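Local coordinates for GTP-binding protein (Thermus thermophilus, PDB 2DBY) that binds guanine nucleotide, here GDP, as an OBG-family P-loop GTPase of the YchF/OLA1 subfamily, and probably acts as a ribosome-binding ATPase, at residues V40-E48 with L271-Y279; E159-L170 with A188-L198. All coordinates share one frame; numbering follows the deposited sequence.

Contact 1 of 2, residues V40-E48 with L271-Y279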
loop_
_atom_site.group_PDB
_atom_site.type_symbol
_atom_site.label_atom_id
_atom_site.label_comp_id
_atom_site.label_asym_id
_atom_site.label_seq_id
_atom_site.Cartn_x
_atom_site.Cartn_y
_atom_site.Cartn_z
ATOM N N VAL A 40 7.387 -11.248 6.550
ATOM C CA VAL A 40 7.363 -10.243 5.490
ATOM C C VAL A 40 7.462 -10.855 4.089
ATOM O O VAL A 40 8.369 -11.652 3.806
ATOM C CB VAL A 40 8.545 -9.242 5.681
ATOM C CG1 VAL A 40 8.482 -8.138 4.625
ATOM C CG2 VAL A 40 8.527 -8.625 7.114
ATOM N N GLY A 41 6.527 -10.497 3.206
ATOM C CA GLY A 41 6.590 -11.054 1.863
ATOM C C GLY A 41 5.927 -10.075 0.919
ATOM O O GLY A 41 5.390 -9.060 1.365
ATOM N N VAL A 42 5.955 -10.367 -0.369
ATOM C CA VAL A 42 5.323 -9.466 -1.324
ATOM C C VAL A 42 4.360 -10.205 -2.227
ATOM O O VAL A 42 4.423 -11.436 -2.363
ATOM C CB VAL A 42 6.358 -8.752 -2.215
ATOM C CG1 VAL A 42 7.357 -7.983 -1.367
ATOM C CG2 VAL A 42 7.076 -9.756 -3.079
ATOM N N VAL A 43 3.450 -9.449 -2.834
ATOM C CA VAL A 43 2.492 -10.013 -3.771
ATOM C C VAL A 43 2.780 -9.351 -5.113
ATOM O O VAL A 43 2.656 -8.143 -5.230
ATOM C CB VAL A 43 1.021 -9.681 -3.377
ATOM C CG1 VAL A 43 0.066 -10.239 -4.451
ATOM C CG2 VAL A 43 0.681 -10.277 -2.008
ATOM N N PRO A 44 3.219 -10.124 -6.122
ATOM C CA PRO A 44 3.507 -9.547 -7.441
ATOM C C PRO A 44 2.195 -8.914 -7.960
ATOM O O PRO A 44 1.130 -9.551 -7.905
ATOM C CB PRO A 44 3.917 -10.765 -8.270
ATOM C CG PRO A 44 4.523 -11.704 -7.245
ATOM C CD PRO A 44 3.532 -11.565 -6.087
ATOM N N LEU A 45 2.281 -7.691 -8.475
ATOM C CA LEU A 45 1.117 -6.953 -8.972
ATOM C C LEU A 45 0.948 -7.252 -10.451
ATOM O O LEU A 45 1.838 -6.981 -11.252
ATOM C CB LEU A 45 1.336 -5.449 -8.802
ATOM C CG LEU A 45 0.486 -4.598 -7.862
ATOM C CD1 LEU A 45 0.732 -3.131 -8.222
ATOM C CD2 LEU A 45 -1.001 -4.946 -7.983
ATOM N N GLU A 46 -0.189 -7.825 -10.814
ATOM C CA GLU A 46 -0.427 -8.141 -12.213
ATOM C C GLU A 46 -0.718 -6.830 -12.916
ATOM O O GLU A 46 -1.392 -5.952 -12.369
ATOM C CB GLU A 46 -1.605 -9.125 -12.326
ATOM C CG GLU A 46 -1.162 -10.522 -11.925
ATOM C CD GLU A 46 -2.296 -11.508 -11.726
ATOM O OE1 GLU A 46 -3.338 -11.367 -12.389
ATOM O OE2 GLU A 46 -2.122 -12.440 -10.909
ATOM N N ASP A 47 -0.207 -6.682 -14.129
ATOM C CA ASP A 47 -0.436 -5.438 -14.859
ATOM C C ASP A 47 -0.405 -5.735 -16.358
ATOM O O ASP A 47 0.655 -6.040 -16.925
ATOM C CB ASP A 47 0.644 -4.423 -14.466
ATOM C CG ASP A 47 0.401 -3.034 -15.054
ATOM O OD1 ASP A 47 0.966 -2.062 -14.509
ATOM O OD2 ASP A 47 -0.340 -2.909 -16.063
ATOM N N GLU A 48 -1.586 -5.687 -16.980
ATOM C CA GLU A 48 -1.718 -5.962 -18.410
ATOM C C GLU A 48 -0.938 -4.983 -19.283
ATOM O O GLU A 48 -0.611 -5.296 -20.433
ATOM C CB GLU A 48 -3.203 -5.928 -18.820
ATOM C CG GLU A 48 -3.998 -7.142 -18.389
ATOM C CD GLU A 48 -3.590 -8.377 -19.147
ATOM O OE1 GLU A 48 -3.828 -8.442 -20.374
ATOM O OE2 GLU A 48 -3.012 -9.279 -18.523
ATOM N N LEU A 271 -6.220 -11.731 -3.510
ATOM C CA LEU A 271 -4.883 -11.240 -3.237
ATOM C C LEU A 271 -4.559 -10.089 -4.153
ATOM O O LEU A 271 -3.920 -9.133 -3.713
ATOM C CB LEU A 271 -3.822 -12.325 -3.404
ATOM C CG LEU A 271 -3.698 -13.418 -2.350
ATOM C CD1 LEU A 271 -2.333 -14.098 -2.601
ATOM C CD2 LEU A 271 -3.773 -12.879 -0.949
ATOM N N GLN A 272 -4.989 -10.152 -5.417
ATOM C CA GLN A 272 -4.700 -9.029 -6.306
ATOM C C GLN A 272 -5.484 -7.795 -5.859
ATOM O O GLN A 272 -4.973 -6.679 -5.874
ATOM C CB GLN A 272 -5.035 -9.374 -7.775
ATOM C CG GLN A 272 -3.987 -10.269 -8.414
ATOM C CD GLN A 272 -2.596 -9.619 -8.429
ATOM O OE1 GLN A 272 -2.397 -8.556 -9.018
ATOM N NE2 GLN A 272 -1.641 -10.261 -7.773
ATOM N N ARG A 273 -6.749 -7.990 -5.496
ATOM C CA ARG A 273 -7.559 -6.868 -5.030
ATOM C C ARG A 273 -6.922 -6.241 -3.801
ATOM O O ARG A 273 -6.918 -5.016 -3.659
ATOM C CB ARG A 273 -8.972 -7.326 -4.662
ATOM C CG ARG A 273 -9.877 -7.702 -5.822
ATOM C CD ARG A 273 -11.079 -8.484 -5.267
ATOM N NE ARG A 273 -12.246 -8.461 -6.141
ATOM C CZ ARG A 273 -13.023 -7.397 -6.333
ATOM N NH1 ARG A 273 -12.758 -6.250 -5.711
ATOM N NH2 ARG A 273 -14.075 -7.479 -7.135
ATOM N N LEU A 274 -6.413 -7.085 -2.897
ATOM C CA LEU A 274 -5.767 -6.585 -1.676
ATOM C C LEU A 274 -4.476 -5.843 -2.029
ATOM O O LEU A 274 -4.165 -4.807 -1.467
ATOM C CB LEU A 274 -5.458 -7.750 -0.718
ATOM C CG LEU A 274 -4.781 -7.370 0.602
ATOM C CD1 LEU A 274 -5.653 -6.411 1.415
ATOM C CD2 LEU A 274 -4.535 -8.669 1.391
ATOM N N ALA A 275 -3.716 -6.389 -2.973
ATOM C CA ALA A 275 -2.486 -5.736 -3.386
ATOM C C ALA A 275 -2.787 -4.344 -3.966
ATOM O O ALA A 275 -2.086 -3.368 -3.677
ATOM C CB ALA A 275 -1.741 -6.626 -4.434
ATOM N N ARG A 276 -3.840 -4.255 -4.777
ATOM C CA ARG A 276 -4.221 -2.980 -5.382
ATOM C C ARG A 276 -4.725 -2.003 -4.318
ATOM O O ARG A 276 -4.509 -0.794 -4.422
ATOM C CB ARG A 276 -5.294 -3.192 -6.462
ATOM C CG ARG A 276 -4.761 -3.812 -7.766
ATOM C CD ARG A 276 -5.757 -3.659 -8.936
ATOM N NE ARG A 276 -7.065 -4.243 -8.642
ATOM C CZ ARG A 276 -8.122 -3.551 -8.230
ATOM N NH1 ARG A 276 -8.037 -2.235 -8.069
ATOM N NH2 ARG A 276 -9.259 -4.173 -7.952
ATOM N N ALA A 277 -5.399 -2.523 -3.298
ATOM C CA ALA A 277 -5.893 -1.669 -2.216
ATOM C C ALA A 277 -4.681 -1.188 -1.410
ATOM O O ALA A 277 -4.636 -0.037 -0.974
ATOM C CB ALA A 277 -6.875 -2.431 -1.303
ATOM N N GLY A 278 -3.694 -2.069 -1.244
ATOM C CA GLY A 278 -2.492 -1.680 -0.512
ATOM C C GLY A 278 -1.702 -0.633 -1.291
ATOM O O GLY A 278 -1.152 0.302 -0.725
ATOM N N TYR A 279 -1.643 -0.795 -2.608
ATOM C CA TYR A 279 -0.922 0.148 -3.460
ATOM C C TYR A 279 -1.531 1.533 -3.260
ATOM O O TYR A 279 -0.808 2.519 -3.110
ATOM C CB TYR A 279 -1.062 -0.261 -4.935
ATOM C CG TYR A 279 0.148 0.039 -5.807
ATOM C CD1 TYR A 279 1.384 -0.567 -5.550
ATOM C CD2 TYR A 279 0.033 0.844 -6.948
ATOM C CE1 TYR A 279 2.464 -0.397 -6.407
ATOM C CE2 TYR A 279 1.113 1.022 -7.820
ATOM C CZ TYR A 279 2.319 0.393 -7.544
ATOM O OH TYR A 279 3.372 0.511 -8.407
#

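Contact 2 of 2, residues E159-L170 with A188-L198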
loop_
_atom_site.group_PDB
_atom_site.type_symbol
_atom_site.label_atom_id
_atom_site.label_comp_id
_atom_site.label_asym_id
_atom_site.label_seq_id
_atom_site.Cartn_x
_atom_site.Cartn_y
_atom_site.Cartn_z
ATOM N N GLU A 159 8.853 28.838 14.478
ATOM C CA GLU A 159 8.676 27.873 13.391
ATOM C C GLU A 159 8.066 26.562 13.874
ATOM O O GLU A 159 7.587 25.754 13.076
ATOM C CB GLU A 159 10.023 27.585 12.719
ATOM C CG GLU A 159 10.162 28.140 11.305
ATOM C CD GLU A 159 9.735 29.589 11.182
ATOM O OE1 GLU A 159 8.511 29.853 11.151
ATOM O OE2 GLU A 159 10.625 30.464 11.122
ATOM N N ARG A 160 8.107 26.342 15.180
ATOM C CA ARG A 160 7.570 25.126 15.766
ATOM C C ARG A 160 6.087 25.319 16.127
ATOM O O ARG A 160 5.356 24.354 16.338
ATOM C CB ARG A 160 8.362 24.781 17.035
ATOM C CG ARG A 160 9.878 24.629 16.812
ATOM C CD ARG A 160 10.145 23.452 15.888
ATOM N NE ARG A 160 9.991 22.179 16.599
ATOM C CZ ARG A 160 9.764 21.017 15.997
ATOM N NH1 ARG A 160 9.659 20.971 14.676
ATOM N NH2 ARG A 160 9.648 19.908 16.716
ATOM N N LEU A 161 5.645 26.564 16.188
ATOM C CA LEU A 161 4.267 26.838 16.582
ATOM C C LEU A 161 3.180 26.109 15.766
ATOM O O LEU A 161 2.187 25.608 16.332
ATOM C CB LEU A 161 4.042 28.356 16.565
ATOM C CG LEU A 161 2.714 28.884 17.098
ATOM C CD1 LEU A 161 2.414 28.318 18.472
ATOM C CD2 LEU A 161 2.795 30.387 17.155
ATOM N N PRO A 162 3.334 26.038 14.435
ATOM C CA PRO A 162 2.287 25.333 13.684
ATOM C C PRO A 162 2.135 23.865 14.111
ATOM O O PRO A 162 1.020 23.323 14.124
ATOM C CB PRO A 162 2.737 25.475 12.231
ATOM C CG PRO A 162 3.490 26.792 12.244
ATOM C CD PRO A 162 4.260 26.744 13.528
ATOM N N LEU A 163 3.237 23.194 14.433
ATOM C CA LEU A 163 3.119 21.802 14.856
ATOM C C LEU A 163 2.380 21.725 16.194
ATOM O O LEU A 163 1.570 20.823 16.431
ATOM C CB LEU A 163 4.506 21.157 14.988
ATOM C CG LEU A 163 5.147 20.754 13.652
ATOM C CD1 LEU A 163 5.614 21.996 12.887
ATOM C CD2 LEU A 163 6.321 19.830 13.946
ATOM N N LEU A 164 2.655 22.671 17.084
ATOM C CA LEU A 164 1.977 22.678 18.377
ATOM C C LEU A 164 0.461 22.848 18.174
ATOM O O LEU A 164 -0.335 22.157 18.816
ATOM C CB LEU A 164 2.508 23.833 19.260
ATOM C CG LEU A 164 1.772 24.051 20.583
ATOM C CD1 LEU A 164 1.965 22.838 21.518
ATOM C CD2 LEU A 164 2.310 25.327 21.242
ATOM N N GLU A 165 0.061 23.775 17.298
ATOM C CA GLU A 165 -1.370 24.016 17.085
ATOM C C GLU A 165 -2.057 22.821 16.419
ATOM O O GLU A 165 -3.212 22.490 16.730
ATOM C CB GLU A 165 -1.574 25.296 16.290
ATOM C CG GLU A 165 -0.948 26.529 17.005
ATOM C CD GLU A 165 -1.302 26.584 18.485
ATOM O OE1 GLU A 165 -0.485 26.119 19.320
ATOM O OE2 GLU A 165 -2.409 27.065 18.827
ATOM N N ALA A 166 -1.332 22.148 15.533
ATOM C CA ALA A 166 -1.882 20.945 14.896
ATOM C C ALA A 166 -2.079 19.875 15.980
ATOM O O ALA A 166 -3.102 19.179 16.028
ATOM C CB ALA A 166 -0.915 20.442 13.829
ATOM N N ALA A 167 -1.074 19.724 16.836
ATOM C CA ALA A 167 -1.146 18.742 17.918
ATOM C C ALA A 167 -2.342 19.034 18.848
ATOM O O ALA A 167 -3.023 18.101 19.296
ATOM C CB ALA A 167 0.176 18.740 18.717
ATOM N N GLU A 168 -2.603 20.314 19.130
ATOM C CA GLU A 168 -3.741 20.685 20.003
ATOM C C GLU A 168 -5.038 20.168 19.382
ATOM O O GLU A 168 -5.910 19.645 20.080
ATOM C CB GLU A 168 -3.863 22.224 20.131
ATOM C CG GLU A 168 -2.710 22.995 20.797
ATOM C CD GLU A 168 -2.712 22.910 22.312
ATOM O OE1 GLU A 168 -1.918 23.653 22.945
ATOM O OE2 GLU A 168 -3.493 22.104 22.871
ATOM N N GLY A 169 -5.158 20.324 18.062
ATOM C CA GLY A 169 -6.373 19.899 17.370
ATOM C C GLY A 169 -6.507 18.395 17.350
ATOM O O GLY A 169 -7.576 17.859 17.614
ATOM N N LEU A 170 -5.419 17.711 17.032
ATOM C CA LEU A 170 -5.427 16.248 17.005
ATOM C C LEU A 170 -5.759 15.711 18.383
ATOM O O LEU A 170 -6.448 14.718 18.505
ATOM C CB LEU A 170 -4.054 15.731 16.534
ATOM C CG LEU A 170 -3.842 15.914 15.015
ATOM C CD1 LEU A 170 -2.374 15.877 14.662
ATOM C CD2 LEU A 170 -4.622 14.826 14.273
ATOM N N ALA A 188 -0.403 22.678 8.715
ATOM C CA ALA A 188 0.154 22.434 10.049
ATOM C C ALA A 188 0.057 20.958 10.440
ATOM O O ALA A 188 1.018 20.389 10.954
ATOM C CB ALA A 188 -0.549 23.299 11.089
ATOM N N VAL A 189 -1.095 20.342 10.196
ATOM C CA VAL A 189 -1.267 18.931 10.538
ATOM C C VAL A 189 -0.298 18.067 9.714
ATOM O O VAL A 189 0.303 17.116 10.213
ATOM C CB VAL A 189 -2.744 18.506 10.305
ATOM C CG1 VAL A 189 -2.887 16.964 10.345
ATOM C CG2 VAL A 189 -3.622 19.156 11.386
ATOM N N ALA A 190 -0.117 18.419 8.451
ATOM C CA ALA A 190 0.799 17.650 7.623
ATOM C C ALA A 190 2.231 17.714 8.165
ATOM O O ALA A 190 2.936 16.704 8.182
ATOM C CB ALA A 190 0.753 18.157 6.195
ATOM N N ARG A 191 2.668 18.897 8.601
ATOM C CA ARG A 191 4.033 19.026 9.128
ATOM C C ARG A 191 4.174 18.239 10.428
ATOM O O ARG A 191 5.183 17.591 10.680
ATOM C CB ARG A 191 4.376 20.494 9.396
ATOM C CG ARG A 191 4.531 21.323 8.139
ATOM C CD ARG A 191 4.886 22.757 8.502
ATOM N NE ARG A 191 6.101 22.826 9.311
ATOM C CZ ARG A 191 6.501 23.919 9.961
ATOM N NH1 ARG A 191 5.778 25.024 9.895
ATOM N NH2 ARG A 191 7.621 23.912 10.668
ATOM N N PHE A 192 3.145 18.292 11.257
ATOM C CA PHE A 192 3.209 17.564 12.506
ATOM C C PHE A 192 3.295 16.044 12.273
ATOM O O PHE A 192 4.123 15.354 12.882
ATOM C CB PHE A 192 1.975 17.868 13.368
ATOM C CG PHE A 192 1.919 17.043 14.622
ATOM C CD1 PHE A 192 2.686 17.402 15.732
ATOM C CD2 PHE A 192 1.194 15.855 14.658
ATOM C CE1 PHE A 192 2.740 16.593 16.855
ATOM C CE2 PHE A 192 1.238 15.035 15.777
ATOM C CZ PHE A 192 2.017 15.404 16.883
ATOM N N LEU A 193 2.444 15.520 11.390
ATOM C CA LEU A 193 2.423 14.072 11.175
ATOM C C LEU A 193 3.666 13.531 10.473
ATOM O O LEU A 193 3.999 12.356 10.617
ATOM C CB LEU A 193 1.149 13.666 10.413
ATOM C CG LEU A 193 -0.167 13.786 11.204
ATOM C CD1 LEU A 193 -1.362 13.472 10.311
ATOM C CD2 LEU A 193 -0.113 12.819 12.404
ATOM N N LYS A 194 4.356 14.389 9.731
ATOM C CA LYS A 194 5.582 13.973 9.065
ATOM C C LYS A 194 6.630 13.765 10.159
ATOM O O LYS A 194 7.376 12.791 10.142
ATOM C CB LYS A 194 6.062 15.052 8.093
ATOM C CG LYS A 194 7.289 14.646 7.279
ATOM C CD LYS A 194 7.778 15.805 6.404
ATOM C CE LYS A 194 9.115 15.483 5.736
ATOM N NZ LYS A 194 9.764 16.708 5.170
ATOM N N GLU A 195 6.654 14.670 11.132
ATOM C CA GLU A 195 7.605 14.576 12.232
ATOM C C GLU A 195 7.214 13.515 13.259
ATOM O O GLU A 195 8.083 12.824 13.803
ATOM C CB GLU A 195 7.738 15.932 12.938
ATOM C CG GLU A 195 8.499 15.862 14.254
ATOM C CD GLU A 195 8.907 17.237 14.780
ATOM O OE1 GLU A 195 9.524 18.004 14.007
ATOM O OE2 GLU A 195 8.617 17.538 15.963
ATOM N N THR A 196 5.911 13.401 13.521
ATOM C CA THR A 196 5.363 12.452 14.511
ATOM C C THR A 196 4.274 11.601 13.850
ATOM O O THR A 196 3.083 11.939 13.879
ATOM C CB THR A 196 4.757 13.228 15.697
ATOM O OG1 THR A 196 5.773 14.074 16.274
ATOM C CG2 THR A 196 4.255 12.270 16.771
ATOM N N PRO A 197 4.675 10.486 13.230
ATOM C CA PRO A 197 3.762 9.569 12.530
ATOM C C PRO A 197 2.866 8.778 13.460
ATOM O O PRO A 197 3.159 7.632 13.782
ATOM C CB PRO A 197 4.715 8.655 11.727
ATOM C CG PRO A 197 6.027 9.400 11.696
ATOM C CD PRO A 197 6.080 10.070 13.062
ATOM N N LEU A 198 1.759 9.390 13.873
ATOM C CA LEU A 198 0.809 8.750 14.781
ATOM C C LEU A 198 0.295 7.436 14.201
ATOM O O LEU A 198 0.088 7.313 12.993
ATOM C CB LEU A 198 -0.387 9.669 15.055
ATOM C CG LEU A 198 -0.028 10.960 15.802
ATOM C CD1 LEU A 198 -1.321 11.768 16.032
ATOM C CD2 LEU A 198 0.666 10.627 17.123
#

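Contact 1 of 2, residues V40-E48 with L271-Y279
Three flat groups carry this contact: the carboxamide of Gln272, the carboxylate of Glu46 stacked on it, and the ring of Tyr279. One face of the tyrosine ring takes Leu45 CD1, which stands 3.7 Å from the ring centroid and almost on the ring normal, a CH-pi contact over the centre; the ring's OH reaches beyond the contact to Thr286 and Thr299. The carboxamide bonds outward through both its polar atoms. Gln272 NE2 donates to Pro44 O at 2.9 Å, nearly along the C=O axis and close to the amide's own plane, while Glu46 N donates to Gln272 OE1 at 2.9 Å, nearly straight but tilted from the carbonyl plane. Two bonds to the backbone on either side of Leu45 fix the rotation of the amide. The Glu46 carboxylate lies on it almost parallel, 11° between planes, with OE2 at 3.8 Å from Gln272 CD, and its OE1 is paired with Arg258. Strand 40-44 pairs antiparallel with strand 66-75 in the mixed sheet of the G domain, and the 271-279 part of helix 270-281 crosses strand 40-44 at -106°, the axes of these segments 8.9 Å apart. Beneath the polar grip the packing is apolar. Val43 CG1, anti to the backbone N (chi1 177°), drops onto Ala275 CB at 4.0 Å. Leu45 CD2 shares that methyl and also touches Arg276 CG at 3.9 Å. One turn before Ala275, Leu271 packs against Leu17, Leu21 and Ala24 of helix 14-25, the helix that begins in the P-loop.

Contact 2 of 2, residues E159-L170 with A188-L198
Glu195 OE2 accepts from Arg160 NH2 at 2.7 Å through its syn lone pair and is also salt-bridged to Arg146. Arg160 meets the carboxylate end-on: NH1 donates to Glu195 OE1 at 3.0 Å, and the two planes are nearly coplanar, 27° apart. Bends at chi2 and chi3 bring the guanidinium round to Glu195, although the Arg160 side chain starts out away from helix 187-195. With an alanine in place of Arg160, Glu195 OE1 would probably lose this mate and Glu153, which pairs with Arg160 NE, its partner. Arg191 NH2 donates to Glu159 O at 3.0 Å, and Leu163 CD1 lies over one face of that guanidinium, 3.6 Å from Arg191 CZ. Phe192 is a knob in the hole formed by Leu163, Ala166, Ala167 and Leu170; Leu170 CD1 reaches Phe192 CD2 at 3.6 Å. Small residues allow the close crossing: Ala166 CB comes within 3.5 Å of Ala188 O. Helical segments 161-170 and 188-195 cross at -91° with axes 7.9 Å apart, while the long helix 124-156 runs beside both, with Leu147 against Ala167, Leu150 against Arg160 just before helix 161-175, and Asp139 against Leu198 just after helix 187-195.

Contact 2 is nested along the chain inside the loop that contact 1 closes: strand 40-44 comes first, then helices 161-175 and 187-195, and helix 270-281 returns to the strand last. The two centres lie 32 Å apart, with nearest atoms about 15 Å from each other, and they share no helix or strand. Contact 1 is near the middle of the molecule, where a late helix covers strand 40-44 of the nucleotide-binding domain; the Leu271 side chain is about 11 Å from GDP. Contact 2 is in the helical arm that includes a predicted coiled coil, away from the nucleotide. The chain thus leaves the G-domain sheet for the arm after strand 102-108 and rejoins it at strand 204-209.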